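PDB 5EWY: putative ADP-Ribosyltransferase Scabin from Streptomyces scabiei 87.22, which probably transfers ADP-ribose from NAD+ to DNA, acting as a toxin, and is bound here to an inhibitor. Local coordinates for residues V67-C72 / T118-D123; A84-Q89 / Y133-D138; D144-K147 / R152-W155; E104-V107 / P112-Y115. One frame throughout, in Å; residues are numbered along the deposited sequence.

Interaction 1. Residues V67-C72 / T118-D123; sequences VWRTTC and TTYDHD. With 5TQ (4-(8-fluoranyl-6-oxidanylidene-1,3,4,5-tetrahydrobenzo[c][1,6]naphthyridin-2-yl)butanoic acid), chain B.
Direct contact is van der Waals: the aliphatic part of Arg69 runs past the phenol end of Tyr120 in the opposite direction. Arg69 CD lies 3.6 Å from Tyr120 OH, and CG of the same arginine is 3.7 Å from that oxygen. An extended chain, with CG opposite the backbone N (chi1 162°), carries the guanidinium beyond the ring, their planes 55° apart. There Thr71 O sits over the centre of the guanidinium, while Gly141 O and Ala139 O take up NH2 and Gly73 O takes up NH1, so the group is pinned from several directions.

Polar contact across the segments is made through water. A single molecule, 2.7 Å from Thr71 OG1, donates to Tyr120 OH at 2.8 Å, and the phenol oxygen is also hydrogen-bonded to Asp144 OD2.

Within 118-123, backbone N-H groups are turned onto side chains: Thr119 OG1 accepts from Asp121 N (2.9 Å) in an ST turn, and Asp121 OD1 from Asp123 N in an Asx turn. On the pocket side, Thr118 O approaches the inhibitor fluorine F20 to 3.2 Å. Ser117, Thr118 and Thr119 are consistent with the Ser-Thr-Ser/Thr strand motif that lines the NAD+ site of ADP-ribosyltransferases in the R-S-E class.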
loop_
_atom_site.group_PDB
_atom_site.type_symbol
_atom_site.label_atom_id
_atom_site.label_comp_id
_atom_site.label_asym_id
_atom_site.label_seq_id
_atom_site.Cartn_x
_atom_site.Cartn_y
_atom_site.Cartn_z
ATOM N N VAL A 67 9.222 11.791 1.222
ATOM C CA VAL A 67 9.736 11.569 -0.120
ATOM C C VAL A 67 8.710 10.698 -0.829
ATOM O O VAL A 67 8.513 9.527 -0.480
ATOM C CB VAL A 67 11.121 10.915 -0.098
ATOM C CG1 VAL A 67 11.605 10.697 -1.517
ATOM C CG2 VAL A 67 12.096 11.774 0.679
ATOM N N TRP A 68 8.026 11.267 -1.817
ATOM C CA TRP A 68 6.955 10.554 -2.493
ATOM C C TRP A 68 7.514 9.607 -3.535
ATOM O O TRP A 68 8.496 9.922 -4.218
ATOM C CB TRP A 68 6.041 11.554 -3.193
ATOM C CG TRP A 68 5.407 12.504 -2.243
ATOM C CD1 TRP A 68 5.829 13.762 -1.939
ATOM C CD2 TRP A 68 4.238 12.265 -1.453
ATOM N NE1 TRP A 68 4.991 14.325 -1.005
ATOM C CE2 TRP A 68 4.002 13.429 -0.695
ATOM C CE3 TRP A 68 3.365 11.182 -1.315
ATOM C CZ2 TRP A 68 2.930 13.538 0.191
ATOM C CZ3 TRP A 68 2.296 11.299 -0.443
ATOM C CH2 TRP A 68 2.091 12.463 0.299
ATOM N N ARG A 69 6.866 8.462 -3.656
ATOM C CA ARG A 69 7.182 7.511 -4.708
ATOM C C ARG A 69 6.789 8.094 -6.062
ATOM O O ARG A 69 5.700 8.656 -6.221
ATOM C CB ARG A 69 6.417 6.224 -4.437
ATOM C CG ARG A 69 6.293 5.284 -5.638
ATOM C CD ARG A 69 5.669 3.984 -5.181
ATOM N NE ARG A 69 5.121 3.145 -6.254
ATOM C CZ ARG A 69 3.893 3.284 -6.744
ATOM N NH1 ARG A 69 3.445 2.465 -7.686
ATOM N NH2 ARG A 69 3.118 4.269 -6.328
ATOM N N THR A 70 7.692 7.995 -7.035
ATOM C CA THR A 70 7.442 8.540 -8.360
ATOM C C THR A 70 7.391 7.454 -9.420
ATOM O O THR A 70 7.167 7.772 -10.593
ATOM C CB THR A 70 8.479 9.612 -8.739
ATOM O OG1 THR A 70 9.786 9.038 -8.734
ATOM C CG2 THR A 70 8.435 10.762 -7.752
ATOM N N THR A 71 7.646 6.212 -9.067
ATOM C CA THR A 71 7.466 5.095 -9.973
ATOM C C THR A 71 6.019 4.622 -9.916
ATOM O O THR A 71 5.206 5.075 -9.103
ATOM C CB THR A 71 8.440 3.979 -9.625
ATOM O OG1 THR A 71 8.216 3.573 -8.263
ATOM C CG2 THR A 71 9.872 4.443 -9.774
ATOM N N CYS A 72 5.704 3.615 -10.730
ATOM C CA CYS A 72 4.328 3.185 -10.926
ATOM C C CYS A 72 4.291 1.692 -11.184
ATOM O O CYS A 72 3.432 1.192 -11.917
ATOM C CB CYS A 72 3.657 3.938 -12.082
ATOM S SG CYS A 72 4.494 3.857 -13.644
ATOM N N THR A 118 1.853 -0.530 2.217
ATOM C CA THR A 118 2.046 -1.424 1.080
ATOM C C THR A 118 3.540 -1.656 0.970
ATOM O O THR A 118 4.343 -1.021 1.654
ATOM C CB THR A 118 1.512 -0.824 -0.234
ATOM O OG1 THR A 118 2.356 0.254 -0.661
ATOM C CG2 THR A 118 0.046 -0.329 -0.066
ATOM N N THR A 119 3.925 -2.534 0.047
ATOM C CA THR A 119 5.332 -2.839 -0.144
ATOM C C THR A 119 5.667 -2.969 -1.622
ATOM O O THR A 119 4.854 -3.415 -2.423
ATOM C CB THR A 119 5.720 -4.143 0.611
ATOM O OG1 THR A 119 7.079 -4.473 0.369
ATOM C CG2 THR A 119 4.839 -5.296 0.222
ATOM N N TYR A 120 6.933 -2.692 -1.925
ATOM C CA TYR A 120 7.475 -2.997 -3.234
ATOM C C TYR A 120 7.715 -4.488 -3.434
ATOM O O TYR A 120 7.935 -4.923 -4.571
ATOM C CB TYR A 120 8.827 -2.295 -3.396
ATOM C CG TYR A 120 8.820 -0.790 -3.511
ATOM C CD1 TYR A 120 8.390 -0.165 -4.667
ATOM C CD2 TYR A 120 9.370 0.007 -2.507
ATOM C CE1 TYR A 120 8.439 1.209 -4.808
ATOM C CE2 TYR A 120 9.406 1.393 -2.638
ATOM C CZ TYR A 120 8.961 1.975 -3.807
ATOM O OH TYR A 120 8.998 3.342 -3.972
ATOM N N ASP A 121 7.688 -5.285 -2.367
ATOM C CA ASP A 121 8.111 -6.690 -2.387
ATOM C C ASP A 121 6.901 -7.612 -2.508
ATOM O O ASP A 121 6.132 -7.787 -1.538
ATOM C CB ASP A 121 8.878 -6.967 -1.093
ATOM C CG ASP A 121 9.421 -8.366 -1.006
ATOM O OD1 ASP A 121 9.249 -9.165 -1.940
ATOM O OD2 ASP A 121 10.042 -8.664 0.059
ATOM N N HIS A 122 6.756 -8.230 -3.681
ATOM C CA HIS A 122 5.703 -9.204 -3.920
ATOM C C HIS A 122 5.631 -10.269 -2.836
ATOM O O HIS A 122 4.533 -10.769 -2.534
ATOM C CB HIS A 122 5.930 -9.845 -5.285
ATOM C CG HIS A 122 4.997 -10.983 -5.559
ATOM N ND1 HIS A 122 5.262 -12.276 -5.164
ATOM C CD2 HIS A 122 3.761 -11.008 -6.116
ATOM C CE1 HIS A 122 4.245 -13.051 -5.482
ATOM N NE2 HIS A 122 3.318 -12.311 -6.062
ATOM N N ASP A 123 6.775 -10.669 -2.306
ATOM C CA ASP A 123 6.886 -11.810 -1.393
ATOM C C ASP A 123 6.775 -11.457 0.090
ATOM O O ASP A 123 6.938 -12.346 0.928
ATOM C CB ASP A 123 8.206 -12.545 -1.627
ATOM C CG ASP A 123 8.300 -13.132 -2.995
ATOM O OD1 ASP A 123 7.271 -13.495 -3.585
ATOM O OD2 ASP A 123 9.433 -13.196 -3.479
HETATM N N12 5TQ B . -0.059 -4.404 9.142
HETATM C C13 5TQ B . -0.929 -5.246 8.584
HETATM C C15 5TQ B . -0.222 -3.995 10.574
HETATM C C17 5TQ B . -2.297 -2.553 10.866
HETATM C C01 5TQ B . 3.642 -3.953 4.258
HETATM C C02 5TQ B . 4.609 -3.124 4.808
HETATM C C03 5TQ B . 4.511 -2.684 6.123
HETATM C C04 5TQ B . 3.418 -3.062 6.892
HETATM C C05 5TQ B . 2.432 -3.921 6.366
HETATM C C06 5TQ B . 2.550 -4.347 5.032
HETATM C C07 5TQ B . 1.547 -5.247 4.476
HETATM C C08 5TQ B . 1.288 -4.336 7.144
HETATM C C09 5TQ B . 0.351 -5.202 6.514
HETATM N N10 5TQ B . 0.489 -5.606 5.227
HETATM C C11 5TQ B . 1.042 -3.984 8.478
HETATM C C14 5TQ B . -0.801 -5.628 7.289
HETATM C C16 5TQ B . -1.648 -3.902 11.101
HETATM C C18 5TQ B . -2.937 -2.480 9.495
HETATM O O19 5TQ B . 1.639 -5.654 3.288
HETATM F F20 5TQ B . 5.654 -2.760 4.063
HETATM O O21 5TQ B . -4.093 -1.994 9.383
HETATM O O22 5TQ B . -2.317 -2.906 8.504
HETATM O O HOH W 1 10.117 4.124 -6.375
#

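Interaction 2. Residues A84-Q89 / Y133-D138; sequences AVVFEQ and YNYYID
This is a buried, apolar helix-on-sheet contact in which Val86 and Phe87 of helix 83-89 meet Tyr135 on strand 133-137, an inner strand of the four-stranded antiparallel sheet. Val86 points its side chain at the strand and meets the outer half of the tyrosine ring with both methyls. Val86 CG1 lies 3.7 Å from Tyr135 CE2, whereas Val86 CG2 reaches further out, 3.5 Å from Tyr135 OH. The division of labour follows from the valine rotamer: with CG1 opposite the backbone N (chi1 173°) and CG2 opposite the carbonyl carbon, the two branches are spread along the phenol instead of both crowding one atom.

Phe87 leaves the helix at a different angle, yet its ring swings back to the same tyrosine. Phe87 CE1 is 4.0 Å from Tyr135 CE2 and lies close to the plane of the tyrosine ring, at its edge. Phe87 also touches Val175 of strand 172-179, Asn193 and Pro194.

The phenol oxygen, although deep in this greasy surrounding, has a polar partner: it is hydrogen-bonded to Arg81 O, just before the helix. Tyr135 thus bonds the chain leading into helix 83-89 through its hydroxyl and packs on the helix through its ring carbons. The arrangement, a short helix laid against an antiparallel sheet by a tyrosine from an inner strand, belongs to the mixed alpha/beta core of the ADP-ribosyltransferase fold.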
loop_
_atom_site.group_PDB
_atom_site.type_symbol
_atom_site.label_atom_id
_atom_site.label_comp_id
_atom_site.label_asym_id
_atom_site.label_seq_id
_atom_site.Cartn_x
_atom_site.Cartn_y
_atom_site.Cartn_z
ATOM N N ALA A 84 -14.148 -9.178 -0.788
ATOM C CA ALA A 84 -15.470 -8.582 -0.911
ATOM C C ALA A 84 -15.491 -7.197 -0.275
ATOM O O ALA A 84 -16.130 -6.274 -0.790
ATOM C CB ALA A 84 -16.530 -9.492 -0.299
ATOM N N VAL A 85 -14.754 -7.026 0.824
ATOM C CA VAL A 85 -14.717 -5.753 1.530
ATOM C C VAL A 85 -13.763 -4.785 0.841
ATOM O O VAL A 85 -14.108 -3.624 0.585
ATOM C CB VAL A 85 -14.291 -6.004 2.991
ATOM C CG1 VAL A 85 -14.209 -4.686 3.745
ATOM C CG2 VAL A 85 -15.242 -7.005 3.673
ATOM N N VAL A 86 -12.545 -5.242 0.544
ATOM C CA VAL A 86 -11.543 -4.366 -0.052
ATOM C C VAL A 86 -11.964 -3.901 -1.443
ATOM O O VAL A 86 -11.776 -2.737 -1.796
ATOM C CB VAL A 86 -10.183 -5.069 -0.081
ATOM C CG1 VAL A 86 -9.150 -4.243 -0.845
ATOM C CG2 VAL A 86 -9.673 -5.313 1.310
ATOM N N PHE A 87 -12.554 -4.779 -2.247
ATOM C CA PHE A 87 -12.946 -4.326 -3.577
ATOM C C PHE A 87 -14.089 -3.321 -3.503
ATOM O O PHE A 87 -14.211 -2.465 -4.378
ATOM C CB PHE A 87 -13.338 -5.509 -4.458
ATOM C CG PHE A 87 -12.203 -6.435 -4.797
ATOM C CD1 PHE A 87 -10.877 -6.121 -4.505
ATOM C CD2 PHE A 87 -12.471 -7.627 -5.452
ATOM C CE1 PHE A 87 -9.836 -7.013 -4.825
ATOM C CE2 PHE A 87 -11.438 -8.494 -5.782
ATOM C CZ PHE A 87 -10.139 -8.189 -5.481
ATOM N N GLU A 88 -14.935 -3.396 -2.479
ATOM C CA GLU A 88 -15.993 -2.412 -2.346
ATOM C C GLU A 88 -15.484 -1.086 -1.780
ATOM O O GLU A 88 -15.875 -0.017 -2.262
ATOM C CB GLU A 88 -17.101 -2.998 -1.474
ATOM C CG GLU A 88 -18.337 -2.134 -1.383
ATOM C CD GLU A 88 -19.608 -2.955 -1.317
ATOM O OE1 GLU A 88 -19.839 -3.760 -2.247
ATOM O OE2 GLU A 88 -20.365 -2.805 -0.334
ATOM N N GLN A 89 -14.631 -1.127 -0.755
ATOM C CA GLN A 89 -14.248 0.070 -0.008
ATOM C C GLN A 89 -12.889 0.624 -0.377
ATOM O O GLN A 89 -12.577 1.750 0.023
ATOM C CB GLN A 89 -14.095 -0.250 1.482
ATOM C CG GLN A 89 -15.287 -0.680 2.190
ATOM C CD GLN A 89 -14.976 -0.975 3.646
ATOM O OE1 GLN A 89 -13.826 -0.897 4.108
ATOM N NE2 GLN A 89 -15.990 -1.316 4.369
ATOM N N TYR A 133 -4.398 -12.923 2.533
ATOM C CA TYR A 133 -4.373 -12.489 1.178
ATOM C C TYR A 133 -3.194 -11.598 0.834
ATOM O O TYR A 133 -2.734 -10.869 1.626
ATOM C CB TYR A 133 -5.645 -11.665 0.946
ATOM C CG TYR A 133 -6.943 -12.407 1.194
ATOM C CD1 TYR A 133 -7.501 -13.168 0.237
ATOM C CD2 TYR A 133 -7.570 -12.337 2.399
ATOM C CE1 TYR A 133 -8.658 -13.860 0.470
ATOM C CE2 TYR A 133 -8.709 -13.033 2.625
ATOM C CZ TYR A 133 -9.247 -13.775 1.652
ATOM O OH TYR A 133 -10.392 -14.460 1.860
ATOM N N ASN A 134 -2.765 -11.706 -0.409
ATOM C CA ASN A 134 -1.764 -10.809 -0.983
ATOM C C ASN A 134 -2.480 -9.971 -2.047
ATOM O O ASN A 134 -2.831 -10.481 -3.111
ATOM C CB ASN A 134 -0.613 -11.628 -1.576
ATOM C CG ASN A 134 0.623 -10.803 -1.833
ATOM O OD1 ASN A 134 0.936 -9.851 -1.088
ATOM N ND2 ASN A 134 1.354 -11.150 -2.905
ATOM N N TYR A 135 -2.697 -8.693 -1.766
ATOM C CA TYR A 135 -3.322 -7.759 -2.703
ATOM C C TYR A 135 -2.288 -7.103 -3.604
ATOM O O TYR A 135 -1.153 -6.834 -3.192
ATOM C CB TYR A 135 -4.091 -6.682 -1.943
ATOM C CG TYR A 135 -5.362 -7.200 -1.301
ATOM C CD1 TYR A 135 -5.367 -7.714 -0.016
ATOM C CD2 TYR A 135 -6.560 -7.146 -1.974
ATOM C CE1 TYR A 135 -6.536 -8.191 0.565
ATOM C CE2 TYR A 135 -7.719 -7.614 -1.432
ATOM C CZ TYR A 135 -7.717 -8.130 -0.146
ATOM O OH TYR A 135 -8.908 -8.587 0.347
ATOM N N TYR A 136 -2.700 -6.901 -4.859
ATOM C CA TYR A 136 -1.903 -6.317 -5.927
ATOM C C TYR A 136 -2.484 -4.941 -6.222
ATOM O O TYR A 136 -3.696 -4.807 -6.406
ATOM C CB TYR A 136 -2.000 -7.197 -7.186
ATOM C CG TYR A 136 -1.324 -8.541 -7.092
ATOM C CD1 TYR A 136 -1.621 -9.436 -6.058
ATOM C CD2 TYR A 136 -0.367 -8.917 -7.988
ATOM C CE1 TYR A 136 -1.009 -10.649 -5.981
ATOM C CE2 TYR A 136 0.283 -10.130 -7.886
ATOM C CZ TYR A 136 -0.035 -10.992 -6.854
ATOM O OH TYR A 136 0.599 -12.194 -6.805
ATOM N N ILE A 137 -1.631 -3.913 -6.182
ATOM C CA ILE A 137 -2.047 -2.511 -6.168
ATOM C C ILE A 137 -1.335 -1.774 -7.295
ATOM O O ILE A 137 -0.122 -1.952 -7.490
ATOM C CB ILE A 137 -1.708 -1.880 -4.805
ATOM C CG1 ILE A 137 -2.589 -2.538 -3.748
ATOM C CG2 ILE A 137 -1.886 -0.357 -4.798
ATOM C CD1 ILE A 137 -2.091 -2.346 -2.332
ATOM N N ASP A 138 -2.082 -0.956 -8.034
ATOM C CA ASP A 138 -1.502 -0.139 -9.101
ATOM C C ASP A 138 -2.018 1.273 -8.849
ATOM O O ASP A 138 -3.085 1.661 -9.315
ATOM C CB ASP A 138 -1.893 -0.679 -10.467
ATOM C CG ASP A 138 -1.436 0.212 -11.618
ATOM O OD1 ASP A 138 -0.461 0.980 -11.457
ATOM O OD2 ASP A 138 -2.035 0.123 -12.707
#

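Interaction 3. Residues D144-K147 / R152-W155; sequences DVNK and RHKW
The imidazole of His153 overlaps the side chains of Asn146 and Val145, reaching back from the loop at 152-155 to the first turn of helix 145-149. His153 NE2 donates a hydrogen bond to Asn146 OD1 at 2.9 Å, with an N-H...O angle of 153°. The bond is not ideally placed at either end: the acceptor stands slightly out of the imidazole plane, and the donor comes in from above the amide plane, 36° out of it. OD1 meets the nitrogen at the ring's edge; amide and ring are turned steeply against one another. His153 gets there because its CG stands between the backbone N and the carbonyl carbon (chi1 63°). Beside the bond, Val145 CG1 touches His153 NE2 more loosely, at 4.1 Å.

The helix that presents these two residues is opened by an N-cap. Asp144 OD1 accepts from Lys147 N at 3.1 Å, closing the first turn. Both ends of the Asn146 amide are engaged as well. ND2 donates to Ala156 O, just beyond the loop segment, which fixes the flip of the amide and turns OD1 toward the histidine. A water 2.8 Å from Asn146 OD1 is placed to donate to it too, and it has at most a weak, long link to Trp155 O. Val107 of helix 103-108 packs against Val145, His153 and Trp155.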
loop_
_atom_site.group_PDB
_atom_site.type_symbol
_atom_site.label_atom_id
_atom_site.label_comp_id
_atom_site.label_asym_id
_atom_site.label_seq_id
_atom_site.Cartn_x
_atom_site.Cartn_y
_atom_site.Cartn_z
ATOM N N ASP A 144 7.442 6.900 0.116
ATOM C CA ASP A 144 8.463 5.859 0.136
ATOM C C ASP A 144 9.138 5.894 1.502
ATOM O O ASP A 144 9.860 6.838 1.832
ATOM C CB ASP A 144 9.451 6.062 -1.012
ATOM C CG ASP A 144 10.454 4.933 -1.121
ATOM O OD1 ASP A 144 11.007 4.532 -0.080
ATOM O OD2 ASP A 144 10.708 4.441 -2.241
ATOM N N VAL A 145 8.883 4.867 2.315
ATOM C CA VAL A 145 9.292 4.916 3.713
ATOM C C VAL A 145 10.806 4.998 3.829
ATOM O O VAL A 145 11.339 5.839 4.557
ATOM C CB VAL A 145 8.717 3.725 4.492
ATOM C CG1 VAL A 145 9.383 3.591 5.886
ATOM C CG2 VAL A 145 7.231 3.893 4.677
ATOM N N ASN A 146 11.525 4.106 3.149
ATOM C CA ASN A 146 12.976 4.094 3.313
ATOM C C ASN A 146 13.630 5.357 2.753
ATOM O O ASN A 146 14.658 5.800 3.279
ATOM C CB ASN A 146 13.585 2.840 2.703
ATOM C CG ASN A 146 13.240 1.597 3.476
ATOM O OD1 ASN A 146 12.569 1.651 4.521
ATOM N ND2 ASN A 146 13.692 0.461 2.977
ATOM N N LYS A 147 13.049 5.964 1.714
ATOM C CA LYS A 147 13.585 7.230 1.225
ATOM C C LYS A 147 13.299 8.368 2.192
ATOM O O LYS A 147 14.035 9.363 2.213
ATOM C CB LYS A 147 13.006 7.570 -0.150
ATOM C CG LYS A 147 13.493 6.681 -1.266
ATOM C CD LYS A 147 12.966 7.168 -2.610
ATOM C CE LYS A 147 13.289 6.200 -3.738
ATOM N NZ LYS A 147 14.747 5.930 -3.830
ATOM N N ARG A 152 18.072 2.090 7.279
ATOM C CA ARG A 152 18.817 1.467 8.361
ATOM C C ARG A 152 17.942 1.085 9.543
ATOM O O ARG A 152 18.438 0.447 10.479
ATOM C CB ARG A 152 19.914 2.421 8.861
ATOM C CG ARG A 152 20.873 2.890 7.780
ATOM C CD ARG A 152 21.746 1.757 7.275
ATOM N NE ARG A 152 22.688 2.218 6.260
ATOM C CZ ARG A 152 23.834 2.838 6.525
ATOM N NH1 ARG A 152 24.193 3.081 7.779
ATOM N NH2 ARG A 152 24.623 3.221 5.531
ATOM N N HIS A 153 16.670 1.467 9.535
ATOM C CA HIS A 153 15.797 1.160 10.653
ATOM C C HIS A 153 15.415 -0.317 10.638
ATOM O O HIS A 153 15.635 -1.046 9.661
ATOM C CB HIS A 153 14.553 2.046 10.616
ATOM C CG HIS A 153 13.696 1.831 9.411
ATOM N ND1 HIS A 153 12.623 0.966 9.395
ATOM C CD2 HIS A 153 13.776 2.356 8.165
ATOM C CE1 HIS A 153 12.068 0.981 8.196
ATOM N NE2 HIS A 153 12.744 1.826 7.436
ATOM N N LYS A 154 14.839 -0.753 11.762
ATOM C CA LYS A 154 14.613 -2.170 12.010
ATOM C C LYS A 154 13.842 -2.835 10.880
ATOM O O LYS A 154 14.075 -4.006 10.567
ATOM C CB LYS A 154 13.849 -2.323 13.324
ATOM C CG LYS A 154 13.607 -3.753 13.734
ATOM C CD LYS A 154 13.377 -3.877 15.238
ATOM C CE LYS A 154 12.178 -3.062 15.712
ATOM N NZ LYS A 154 11.998 -3.125 17.201
ATOM N N TRP A 155 12.887 -2.121 10.294
ATOM C CA TRP A 155 11.959 -2.700 9.328
ATOM C C TRP A 155 12.258 -2.277 7.895
ATOM O O TRP A 155 11.377 -2.350 7.024
ATOM C CB TRP A 155 10.529 -2.348 9.733
ATOM C CG TRP A 155 10.187 -2.994 11.035
ATOM C CD1 TRP A 155 9.934 -2.379 12.211
ATOM C CD2 TRP A 155 10.113 -4.399 11.286
ATOM N NE1 TRP A 155 9.693 -3.316 13.202
ATOM C CE2 TRP A 155 9.777 -4.566 12.643
ATOM C CE3 TRP A 155 10.268 -5.536 10.481
ATOM C CZ2 TRP A 155 9.624 -5.821 13.222
ATOM C CZ3 TRP A 155 10.106 -6.783 11.057
ATOM C CH2 TRP A 155 9.788 -6.915 12.416
HETATM O O HOH W 2 10.374 -0.037 4.695
#

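Interaction 4. Residues E104-V107 / P112-Y115; sequences ESYV and PSPY
A serine hydroxyl oxygen set over the face of a tyrosine is the striking feature here: Ser113 OG lies 3.2 Å from Tyr106 CE1 and 3.4 Å from Tyr106 CD1, above one half of the ring. The CB of the same serine is nearly as close, 3.4 Å from Tyr106 CD1. What holds the hydroxyl in place is its own segment, since OG accepts from Tyr115 N at 2.9 Å in an ST turn with an N-H...O angle of 158°.

Further along the same face comes Tyr115, whose CB is 4.1 Å from Tyr106 CE2. The two aromatic rings meet obliquely, centroids 5.7 Å apart and planes at 45°. Tyr106 reaches both partners because its CG points opposite the backbone N (chi1 163°), carrying the ring out from the helix and over the loop. Neither phenol oxygen of the pair relies on the other: Tyr106 OH is hydrogen-bonded to Ser117 OG, and Tyr115 OH to Tyr101 O.

The contact folds helix 103-108 back onto the chain that leaves it, just where strand 115-119 begins. Tyr106 also rests on Glu160 of strand 160-164, while Tyr115 lies against Ala162 and Pro164 of that strand.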
loop_
_atom_site.group_PDB
_atom_site.type_symbol
_atom_site.label_atom_id
_atom_site.label_comp_id
_atom_site.label_asym_id
_atom_site.label_seq_id
_atom_site.Cartn_x
_atom_site.Cartn_y
_atom_site.Cartn_z
ATOM N N GLU A 104 8.079 7.272 11.159
ATOM C CA GLU A 104 8.969 6.417 11.934
ATOM C C GLU A 104 8.226 5.784 13.108
ATOM O O GLU A 104 8.388 4.590 13.385
ATOM C CB GLU A 104 10.164 7.239 12.424
ATOM C CG GLU A 104 11.363 6.422 12.818
ATOM C CD GLU A 104 12.498 7.262 13.364
ATOM O OE1 GLU A 104 12.336 8.498 13.582
ATOM O OE2 GLU A 104 13.576 6.674 13.592
ATOM N N SER A 105 7.396 6.572 13.801
ATOM C CA SER A 105 6.625 6.045 14.927
ATOM C C SER A 105 5.688 4.939 14.465
ATOM O O SER A 105 5.610 3.884 15.095
ATOM C CB SER A 105 5.819 7.159 15.604
ATOM O OG SER A 105 6.645 8.139 16.195
ATOM N N TYR A 106 4.987 5.162 13.345
ATOM C CA TYR A 106 4.007 4.203 12.836
ATOM C C TYR A 106 4.677 2.892 12.435
ATOM O O TYR A 106 4.163 1.804 12.722
ATOM C CB TYR A 106 3.299 4.828 11.626
ATOM C CG TYR A 106 2.546 3.853 10.744
ATOM C CD1 TYR A 106 1.385 3.246 11.192
ATOM C CD2 TYR A 106 2.987 3.555 9.455
ATOM C CE1 TYR A 106 0.686 2.359 10.399
ATOM C CE2 TYR A 106 2.294 2.667 8.655
ATOM C CZ TYR A 106 1.140 2.072 9.134
ATOM O OH TYR A 106 0.428 1.182 8.358
ATOM N N VAL A 107 5.847 2.984 11.806
ATOM C CA VAL A 107 6.584 1.801 11.367
ATOM C C VAL A 107 7.103 0.998 12.552
ATOM O O VAL A 107 7.115 -0.244 12.526
ATOM C CB VAL A 107 7.735 2.242 10.448
ATOM C CG1 VAL A 107 8.763 1.106 10.244
ATOM C CG2 VAL A 107 7.173 2.731 9.115
ATOM N N PRO A 112 -2.769 3.240 15.440
ATOM C CA PRO A 112 -3.680 3.715 14.393
ATOM C C PRO A 112 -3.105 4.945 13.717
ATOM O O PRO A 112 -2.596 5.851 14.378
ATOM C CB PRO A 112 -4.962 4.053 15.153
ATOM C CG PRO A 112 -4.905 3.224 16.383
ATOM C CD PRO A 112 -3.442 3.137 16.744
ATOM N N SER A 113 -3.206 4.976 12.393
ATOM C CA SER A 113 -2.527 5.995 11.607
ATOM C C SER A 113 -3.379 6.407 10.414
ATOM O O SER A 113 -4.385 5.752 10.105
ATOM C CB SER A 113 -1.188 5.446 11.137
ATOM O OG SER A 113 -1.330 4.789 9.885
ATOM N N PRO A 114 -3.009 7.499 9.739
ATOM C CA PRO A 114 -3.675 7.885 8.488
ATOM C C PRO A 114 -3.183 7.114 7.282
ATOM O O PRO A 114 -3.612 7.418 6.160
ATOM C CB PRO A 114 -3.282 9.363 8.357
ATOM C CG PRO A 114 -1.931 9.407 8.956
ATOM C CD PRO A 114 -2.001 8.496 10.144
ATOM N N TYR A 115 -2.266 6.179 7.472
ATOM C CA TYR A 115 -1.572 5.515 6.376
ATOM C C TYR A 115 -2.103 4.106 6.153
ATOM O O TYR A 115 -2.491 3.404 7.093
ATOM C CB TYR A 115 -0.071 5.407 6.690
ATOM C CG TYR A 115 0.568 6.727 6.989
ATOM C CD1 TYR A 115 0.746 7.669 5.981
ATOM C CD2 TYR A 115 0.993 7.052 8.271
ATOM C CE1 TYR A 115 1.311 8.903 6.250
ATOM C CE2 TYR A 115 1.575 8.263 8.539
ATOM C CZ TYR A 115 1.729 9.189 7.528
ATOM O OH TYR A 115 2.299 10.401 7.799
#

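From the N terminus, interaction 1 opens first, bringing the loop at 67-72 onto the end of strand 115-119. Interaction 2 starts inside that span and ends beyond it, so the two cross; His122 NE2 and Tyr136 OH, 2.8 Å apart, join them. Interaction 4, a short return from helix 103-108 to strand 115-119, lies within both larger loops. Interaction 3 follows all of these as a second short return, around helix 145-149. It leans on interaction 4 through Val107 and on interaction 1 through Val67 O and Asp144 N, 2.9 Å apart. Interaction 2 belongs to the four-stranded sheet, while the others gather around the three-stranded one.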